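Local coordinates for putative DNA binding protein (Bacteroides thetaiotaomicron VPI-5482, PDB 3HTN) that is of unknown function but binds metal ions through a histidine-containing site and, as a PCC-domain protein, possibly binds DNA, at residues 8-18 / 30-41; 41-49 / 123-132. One frame throughout, in Å; residues are numbered along the deposited sequence.

Contact 1 of 2, residues 8-18 / 30-41. With SO4 (sulfate ion), chain F.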
# COMPACT_ATOMS: atom_id res chain seq x y z
N MSE A 8 4.49 -8.39 -23.07
CA MSE A 8 3.52 -7.77 -22.16
C MSE A 8 4.10 -6.72 -21.21
O MSE A 8 3.33 -6.01 -20.56
CB MSE A 8 2.83 -8.88 -21.36
CG MSE A 8 1.81 -9.64 -22.19
SE MSE A 8 0.85 -10.90 -21.12
CE MSE A 8 2.27 -12.23 -20.92
N TYR A 9 5.42 -6.58 -21.14
CA TYR A 9 6.02 -5.65 -20.20
C TYR A 9 7.47 -5.39 -20.53
O TYR A 9 8.09 -6.13 -21.31
CB TYR A 9 5.95 -6.25 -18.77
CG TYR A 9 6.48 -7.65 -18.70
CD1 TYR A 9 7.85 -7.92 -18.71
CD2 TYR A 9 5.60 -8.74 -18.68
CE1 TYR A 9 8.32 -9.23 -18.72
CE2 TYR A 9 6.06 -10.04 -18.67
CZ TYR A 9 7.42 -10.28 -18.68
OH TYR A 9 7.86 -11.58 -18.68
N SER A 10 8.00 -4.32 -19.94
CA SER A 10 9.43 -4.02 -19.94
C SER A 10 9.79 -3.84 -18.46
O SER A 10 8.93 -3.47 -17.65
CB SER A 10 9.76 -2.77 -20.75
OG SER A 10 9.12 -1.61 -20.24
N TYR A 11 11.04 -4.10 -18.12
CA TYR A 11 11.46 -4.07 -16.73
C TYR A 11 12.90 -3.62 -16.54
O TYR A 11 13.68 -3.59 -17.48
CB TYR A 11 11.27 -5.45 -16.09
CG TYR A 11 12.18 -6.47 -16.67
CD1 TYR A 11 11.82 -7.18 -17.80
CD2 TYR A 11 13.42 -6.74 -16.09
CE1 TYR A 11 12.65 -8.12 -18.36
CE2 TYR A 11 14.27 -7.67 -16.64
CZ TYR A 11 13.87 -8.36 -17.78
OH TYR A 11 14.70 -9.30 -18.33
N LYS A 12 13.23 -3.27 -15.29
CA LYS A 12 14.58 -2.96 -14.88
C LYS A 12 14.88 -3.66 -13.57
O LYS A 12 14.16 -3.49 -12.60
CB LYS A 12 14.77 -1.45 -14.71
CG LYS A 12 16.17 -1.02 -14.32
CD LYS A 12 16.23 0.49 -14.22
CE LYS A 12 17.61 0.95 -13.83
NZ LYS A 12 18.64 0.54 -14.83
N LYS A 13 15.95 -4.43 -13.53
CA LYS A 13 16.36 -5.11 -12.31
C LYS A 13 17.20 -4.19 -11.46
O LYS A 13 18.20 -3.64 -11.94
CB LYS A 13 17.16 -6.36 -12.63
CG LYS A 13 17.45 -7.24 -11.42
CD LYS A 13 18.12 -8.54 -11.86
CE LYS A 13 18.43 -9.44 -10.68
NZ LYS A 13 19.43 -8.81 -9.76
N ILE A 14 16.84 -4.07 -10.18
CA ILE A 14 17.60 -3.25 -9.22
C ILE A 14 17.75 -4.06 -7.95
O ILE A 14 16.84 -4.09 -7.12
CB ILE A 14 16.95 -1.91 -8.88
CG1 ILE A 14 16.67 -1.09 -10.15
CG2 ILE A 14 17.92 -1.13 -7.96
CD1 ILE A 14 15.98 0.22 -9.89
N GLY A 15 18.88 -4.74 -7.81
CA GLY A 15 19.12 -5.59 -6.67
C GLY A 15 18.11 -6.71 -6.61
O GLY A 15 17.92 -7.42 -7.59
N ASN A 16 17.41 -6.80 -5.47
CA ASN A 16 16.41 -7.84 -5.22
C ASN A 16 15.02 -7.48 -5.75
O ASN A 16 14.07 -8.23 -5.53
CB ASN A 16 16.34 -8.17 -3.71
CG ASN A 16 15.87 -6.97 -2.85
OD1 ASN A 16 15.93 -5.81 -3.27
ND2 ASN A 16 15.41 -7.26 -1.63
N LYS A 17 14.90 -6.35 -6.45
CA LYS A 17 13.65 -5.88 -6.98
C LYS A 17 13.70 -5.70 -8.48
O LYS A 17 14.77 -5.62 -9.09
CB LYS A 17 13.29 -4.54 -6.34
CG LYS A 17 13.02 -4.68 -4.86
CD LYS A 17 12.59 -3.38 -4.22
CE LYS A 17 12.66 -3.48 -2.71
NZ LYS A 17 14.08 -3.35 -2.27
N TYR A 18 12.51 -5.64 -9.07
CA TYR A 18 12.34 -5.32 -10.46
C TYR A 18 11.29 -4.23 -10.56
O TYR A 18 10.26 -4.30 -9.91
CB TYR A 18 11.85 -6.51 -11.26
CG TYR A 18 12.76 -7.71 -11.27
CD1 TYR A 18 13.70 -7.85 -12.26
CD2 TYR A 18 12.63 -8.73 -10.32
CE1 TYR A 18 14.52 -8.97 -12.30
CE2 TYR A 18 13.44 -9.84 -10.36
CZ TYR A 18 14.38 -9.96 -11.34
OH TYR A 18 15.20 -11.06 -11.37
N LYS A 30 -2.32 -11.32 -15.73
CA LYS A 30 -1.66 -12.21 -16.67
C LYS A 30 -0.20 -11.78 -16.86
O LYS A 30 0.71 -12.61 -16.86
CB LYS A 30 -2.39 -12.17 -18.01
CG LYS A 30 -1.87 -13.14 -19.10
CD LYS A 30 -2.58 -12.90 -20.42
CE LYS A 30 -1.92 -13.69 -21.56
NZ LYS A 30 -2.55 -13.40 -22.89
N ALA A 31 0.02 -10.49 -17.06
CA ALA A 31 1.36 -9.98 -17.27
C ALA A 31 2.26 -10.19 -16.06
O ALA A 31 3.41 -10.61 -16.18
CB ALA A 31 1.33 -8.50 -17.66
N LEU A 32 1.74 -9.89 -14.88
CA LEU A 32 2.55 -10.10 -13.66
C LEU A 32 2.87 -11.56 -13.44
O LEU A 32 3.99 -11.89 -13.02
CB LEU A 32 1.87 -9.49 -12.44
CG LEU A 32 1.81 -7.97 -12.42
CD1 LEU A 32 0.80 -7.47 -11.38
CD2 LEU A 32 3.18 -7.30 -12.15
N ASN A 33 1.91 -12.44 -13.70
CA ASN A 33 2.16 -13.88 -13.61
C ASN A 33 3.30 -14.26 -14.54
O ASN A 33 4.27 -14.89 -14.12
CB ASN A 33 0.90 -14.70 -13.96
CG ASN A 33 -0.03 -14.88 -12.78
OD1 ASN A 33 0.23 -15.67 -11.88
ND2 ASN A 33 -1.14 -14.16 -12.80
N ALA A 34 3.19 -13.81 -15.78
CA ALA A 34 4.19 -14.12 -16.81
C ALA A 34 5.58 -13.60 -16.44
O ALA A 34 6.59 -14.30 -16.65
CB ALA A 34 3.75 -13.54 -18.15
N PHE A 35 5.63 -12.41 -15.85
CA PHE A 35 6.88 -11.85 -15.38
C PHE A 35 7.54 -12.72 -14.32
O PHE A 35 8.71 -13.03 -14.41
CB PHE A 35 6.66 -10.46 -14.81
CG PHE A 35 7.91 -9.85 -14.33
CD1 PHE A 35 8.79 -9.34 -15.24
CD2 PHE A 35 8.26 -9.88 -12.99
CE1 PHE A 35 10.00 -8.84 -14.84
CE2 PHE A 35 9.47 -9.41 -12.59
CZ PHE A 35 10.33 -8.86 -13.51
N CYS A 36 6.78 -13.08 -13.30
CA CYS A 36 7.29 -13.89 -12.21
C CYS A 36 7.74 -15.25 -12.72
O CYS A 36 8.75 -15.79 -12.26
CB CYS A 36 6.23 -14.07 -11.12
SG CYS A 36 5.82 -12.55 -10.25
N LYS A 37 6.97 -15.81 -13.65
CA LYS A 37 7.35 -17.08 -14.25
C LYS A 37 8.67 -16.93 -15.01
O LYS A 37 9.59 -17.74 -14.83
CB LYS A 37 6.24 -17.58 -15.18
CG LYS A 37 6.56 -18.92 -15.84
CD LYS A 37 5.39 -19.50 -16.61
CE LYS A 37 5.83 -20.74 -17.40
NZ LYS A 37 4.68 -21.37 -18.10
N GLU A 38 8.77 -15.90 -15.85
CA GLU A 38 9.99 -15.66 -16.62
C GLU A 38 11.22 -15.54 -15.72
O GLU A 38 12.30 -16.06 -16.05
CB GLU A 38 9.87 -14.37 -17.46
CG GLU A 38 11.15 -14.06 -18.26
CD GLU A 38 11.18 -12.70 -18.99
OE1 GLU A 38 10.19 -11.94 -18.97
OE2 GLU A 38 12.24 -12.41 -19.60
N LYS A 39 11.07 -14.84 -14.60
CA LYS A 39 12.18 -14.58 -13.69
C LYS A 39 12.34 -15.64 -12.61
O LYS A 39 13.26 -15.55 -11.80
CB LYS A 39 12.06 -13.18 -13.08
CG LYS A 39 12.12 -12.05 -14.12
CD LYS A 39 13.46 -12.07 -14.86
CE LYS A 39 13.63 -10.95 -15.82
NZ LYS A 39 14.96 -11.08 -16.51
N GLY A 40 11.51 -16.68 -12.64
CA GLY A 40 11.61 -17.78 -11.68
C GLY A 40 11.41 -17.34 -10.24
O GLY A 40 12.05 -17.88 -9.35
N ILE A 41 10.52 -16.38 -10.02
CA ILE A 41 10.33 -15.82 -8.68
C ILE A 41 9.47 -16.80 -7.88
O ILE A 41 8.35 -17.10 -8.26
CB ILE A 41 9.70 -14.45 -8.71
CG1 ILE A 41 10.62 -13.48 -9.45
CG2 ILE A 41 9.49 -13.97 -7.30
CD1 ILE A 41 10.07 -12.09 -9.63
S SO4 F . 14.94 -4.19 1.05
O1 SO4 F . 14.74 -5.20 0.02
O2 SO4 F . 15.81 -3.14 0.55
O3 SO4 F . 15.54 -4.80 2.23
O4 SO4 F . 13.63 -3.61 1.41
O HOH W 1 13.46 -10.48 -20.82
O HOH W 2 14.48 -13.28 -10.11
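Three tyrosine rings turn a face to the edge of Phe35: Tyr9, Tyr11 and Tyr18 each make a T-shaped pair with it, the planes of the Tyr9 and Phe35 rings standing at 83°. Three successive rim atoms do the touching: Phe35 CD1 lies 3.5 Å from Tyr9 CE1, Phe35 CE1 meets the Tyr11 ring at CG, and Phe35 CZ lies 3.5 Å from Tyr18 CG. Phe35 CB adds a CH-pi contact over the Tyr9 face, while Lys39 CG rests on a face of the Phe35 ring itself. With CG anti to the backbone N (chi1 -179°), Phe35 swings off helix 28-39 into this aromatic cluster under the hairpin of strands 9-14 and 17-22. Glu38 OE1 lies in the plane of the Tyr9 ring, at its edge, and accepts a hydrogen bond from Tyr9 OH whose modelled length, 2.4 Å, is doubtfully short. Lys39 bends at chi2 (-62°) and comes at Tyr11 from the opposite direction, its NZ donating to Tyr11 OH at 2.6 Å; a water joins that hydroxyl to Glu38 OE2. A leucine in place of Tyr11 would probably leave Lys39 NZ without its phenolic acceptor and Phe35 CE1 without a ring face to point at. The helix is thus held by an apolar aromatic core whose phenolic ends carry the polar bonds, and the nearby ammonium of Lys39 would be expected to make the Tyr11 hydroxyl somewhat more acidic.

Contact 2 of 2, residues 41-49 / 123-132; sequences ILSGSINGI and FVVEDYSERI. With SO4 (sulfate ion), chain G.
Ser43 OG donates to the backbone oxygen of Glu130 at 2.6 Å, approaching 32° out of the carbonyl plane, and the backbone oxygen of the same serine takes Tyr128 N at 3.0 Å. Chi1 of 70° sets OG between the backbone N and the carbonyl carbon, where it also sits at the edge of the Tyr128 ring. That ring lies flat on Gly44, whose CA is 3.4 Å from the centroid and almost over the centre, a CH-pi contact. A side chain at Gly44 would run into Glu126 O, and at this backbone conformation a CB would also press on the carbonyl oxygen of Ser43. From here strands 44-49 and 123-127 run as neighbouring interior strands of the antiparallel sheet of the PCC domain. Ser45 and Glu126 form one hydrogen-bonded pair, Asn47 and Val124 the next; Val124 N reaches Asn47 O at 2.8 Å, nearly straight at 175°. On the face toward helix 28-39, Ile46 and Val125 point the same way side by side, and Ile41 CD1 touches Val125 CG1 at 3.7 Å. Phe123 CD1 lies 3.5 Å from Gly48 CA, where a side chain would clash with the ring. The face of Ser45, Asn47, Val124 and Glu126 meets water and neighbouring subunits: one water joins Ser45 OG, Glu126 OE1 and Tyr128 OH, while Glu126 OE2 pairs with Lys17 of the third subunit. At the end of strand 123-127, Asp127 OD1 accepts Ser129 N in an Asx turn.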
# COMPACT_ATOMS: atom_id res chain seq x y z
N ILE A 41 10.52 -16.38 -10.02
CA ILE A 41 10.33 -15.82 -8.68
C ILE A 41 9.47 -16.80 -7.88
O ILE A 41 8.35 -17.10 -8.26
CB ILE A 41 9.70 -14.45 -8.71
CG1 ILE A 41 10.62 -13.48 -9.45
CG2 ILE A 41 9.49 -13.97 -7.30
CD1 ILE A 41 10.07 -12.09 -9.63
N LEU A 42 10.03 -17.29 -6.79
CA LEU A 42 9.36 -18.29 -5.97
C LEU A 42 8.43 -17.68 -4.94
O LEU A 42 7.40 -18.26 -4.61
CB LEU A 42 10.43 -19.13 -5.26
CG LEU A 42 11.46 -19.83 -6.15
CD1 LEU A 42 12.49 -20.52 -5.29
CD2 LEU A 42 10.74 -20.80 -7.07
N SER A 43 8.84 -16.53 -4.41
CA SER A 43 8.03 -15.76 -3.48
C SER A 43 8.51 -14.33 -3.51
O SER A 43 9.62 -14.03 -4.01
CB SER A 43 8.09 -16.32 -2.05
OG SER A 43 9.36 -16.12 -1.47
N GLY A 44 7.66 -13.43 -3.02
CA GLY A 44 7.96 -12.02 -3.11
C GLY A 44 6.75 -11.17 -2.91
O GLY A 44 5.71 -11.64 -2.47
N SER A 45 6.86 -9.91 -3.30
CA SER A 45 5.77 -8.96 -3.15
C SER A 45 5.62 -8.16 -4.41
O SER A 45 6.55 -8.05 -5.21
CB SER A 45 6.06 -8.02 -1.99
OG SER A 45 7.17 -7.22 -2.30
N ILE A 46 4.42 -7.62 -4.61
CA ILE A 46 4.13 -6.78 -5.76
C ILE A 46 3.34 -5.59 -5.24
O ILE A 46 2.42 -5.77 -4.45
CB ILE A 46 3.28 -7.53 -6.83
CG1 ILE A 46 3.98 -8.79 -7.33
CG2 ILE A 46 2.92 -6.56 -8.00
CD1 ILE A 46 3.20 -9.62 -8.36
N ASN A 47 3.70 -4.40 -5.69
CA ASN A 47 3.06 -3.16 -5.30
C ASN A 47 3.14 -2.20 -6.45
O ASN A 47 4.16 -2.12 -7.10
CB ASN A 47 3.79 -2.55 -4.14
CG ASN A 47 3.64 -3.35 -2.89
OD1 ASN A 47 2.59 -3.28 -2.23
ND2 ASN A 47 4.68 -4.14 -2.53
N GLY A 48 2.08 -1.47 -6.72
CA GLY A 48 2.17 -0.41 -7.69
C GLY A 48 0.91 0.36 -7.99
O GLY A 48 -0.07 0.29 -7.24
N ILE A 49 0.99 1.12 -9.08
CA ILE A 49 -0.03 2.09 -9.47
C ILE A 49 -0.14 2.11 -10.98
O ILE A 49 0.73 1.58 -11.71
CB ILE A 49 0.29 3.52 -8.90
CG1 ILE A 49 1.66 4.04 -9.39
CG2 ILE A 49 0.23 3.53 -7.39
CD1 ILE A 49 1.89 5.53 -9.10
N PHE A 123 4.91 -1.06 -11.51
CA PHE A 123 4.89 -2.01 -10.40
C PHE A 123 6.28 -2.34 -9.93
O PHE A 123 7.22 -2.34 -10.74
CB PHE A 123 4.14 -3.28 -10.81
CG PHE A 123 2.75 -2.98 -11.25
CD1 PHE A 123 1.76 -2.79 -10.29
CD2 PHE A 123 2.43 -2.80 -12.57
CE1 PHE A 123 0.49 -2.44 -10.67
CE2 PHE A 123 1.15 -2.46 -12.94
CZ PHE A 123 0.19 -2.26 -12.00
N VAL A 124 6.42 -2.54 -8.63
CA VAL A 124 7.68 -2.97 -8.04
C VAL A 124 7.47 -4.42 -7.59
O VAL A 124 6.54 -4.71 -6.81
CB VAL A 124 8.10 -2.10 -6.85
CG1 VAL A 124 9.44 -2.59 -6.28
CG2 VAL A 124 8.23 -0.62 -7.30
N VAL A 125 8.31 -5.31 -8.11
CA VAL A 125 8.24 -6.75 -7.77
C VAL A 125 9.50 -7.08 -7.00
O VAL A 125 10.59 -6.91 -7.54
CB VAL A 125 8.15 -7.63 -9.00
CG1 VAL A 125 8.13 -9.13 -8.60
CG2 VAL A 125 6.94 -7.27 -9.83
N GLU A 126 9.36 -7.47 -5.74
CA GLU A 126 10.49 -7.90 -4.93
C GLU A 126 10.57 -9.41 -4.97
O GLU A 126 9.56 -10.08 -4.79
CB GLU A 126 10.38 -7.46 -3.49
CG GLU A 126 11.63 -7.82 -2.68
CD GLU A 126 11.62 -7.29 -1.27
OE1 GLU A 126 10.72 -6.49 -0.92
OE2 GLU A 126 12.52 -7.69 -0.50
N ASP A 127 11.77 -9.91 -5.17
CA ASP A 127 12.06 -11.33 -5.21
C ASP A 127 12.72 -11.73 -3.88
O ASP A 127 13.78 -11.22 -3.54
CB ASP A 127 13.00 -11.60 -6.37
CG ASP A 127 13.36 -13.04 -6.53
OD1 ASP A 127 12.87 -13.93 -5.82
OD2 ASP A 127 14.21 -13.29 -7.42
N TYR A 128 12.04 -12.59 -3.12
CA TYR A 128 12.58 -13.08 -1.86
C TYR A 128 13.61 -14.18 -2.01
O TYR A 128 14.30 -14.48 -1.05
CB TYR A 128 11.48 -13.59 -0.94
CG TYR A 128 10.43 -12.59 -0.53
CD1 TYR A 128 10.69 -11.22 -0.46
CD2 TYR A 128 9.17 -13.02 -0.12
CE1 TYR A 128 9.70 -10.33 -0.06
CE2 TYR A 128 8.21 -12.14 0.29
CZ TYR A 128 8.48 -10.81 0.32
OH TYR A 128 7.51 -9.94 0.73
N SER A 129 13.71 -14.80 -3.19
CA SER A 129 14.66 -15.90 -3.41
C SER A 129 14.47 -17.06 -2.44
O SER A 129 15.44 -17.72 -2.06
CB SER A 129 16.12 -15.39 -3.36
OG SER A 129 16.34 -14.42 -4.35
N GLU A 130 13.23 -17.31 -2.03
CA GLU A 130 12.91 -18.40 -1.10
C GLU A 130 11.56 -18.98 -1.48
O GLU A 130 10.69 -18.28 -1.97
CB GLU A 130 12.77 -17.88 0.33
CG GLU A 130 13.99 -17.26 0.95
CD GLU A 130 15.00 -18.26 1.44
OE1 GLU A 130 14.81 -19.47 1.23
OE2 GLU A 130 15.99 -17.81 2.06
N ARG A 131 11.38 -20.27 -1.20
CA ARG A 131 10.11 -20.95 -1.47
C ARG A 131 9.07 -20.59 -0.43
O ARG A 131 9.37 -20.55 0.75
CB ARG A 131 10.31 -22.47 -1.46
CG ARG A 131 9.04 -23.33 -1.46
CD ARG A 131 9.40 -24.80 -1.48
NE ARG A 131 8.21 -25.65 -1.43
CZ ARG A 131 7.43 -25.93 -2.47
NH1 ARG A 131 7.69 -25.40 -3.67
NH2 ARG A 131 6.38 -26.75 -2.33
N ILE A 132 7.85 -20.28 -0.88
CA ILE A 132 6.67 -20.16 0.01
C ILE A 132 5.54 -20.78 -0.78
O ILE A 132 5.24 -20.34 -1.88
CB ILE A 132 6.28 -18.72 0.40
CG1 ILE A 132 7.43 -18.02 1.13
CG2 ILE A 132 5.04 -18.75 1.29
CD1 ILE A 132 7.11 -16.56 1.49
S SO4 G . 4.18 -25.99 -5.18
O1 SO4 G . 2.95 -26.77 -4.86
O2 SO4 G . 4.08 -25.49 -6.57
O3 SO4 G . 5.36 -26.86 -5.10
O4 SO4 G . 4.43 -24.98 -4.16
O HOH W 3 7.65 -20.87 -3.76
O HOH W 4 12.70 -16.47 -6.13
O HOH W 5 5.01 -11.16 0.59
O HOH W 6 7.00 -4.86 -4.04
O HOH W 7 7.99 -7.39 0.68

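Contacts 1 and 2 have centres about 9 Å apart and share Ile41, which follows helix 28-39 and leads toward strand 44-52. The turn at Asn16 and strand 17-22 also join them: Tyr18 N lies 2.8 Å from Val125 O and Asn16 O 2.9 Å from Asp127 N, probable hydrogen bonds that set the hairpin of contact 1 beside strand 120-127 of contact 2. Both meet other subunits: Lys17 forms a salt bridge with Glu126 of the second subunit, Glu126 of contact 2 pairs with Lys17 of the third subunit, and a sulfate collects Asn16 from all three. Contact 1 is away from the metal sites; in contact 2 the side chain of Ile46 is about 9 Å from that of His95, a nickel ligand, and that of Ile49 about 5 Å from the iron.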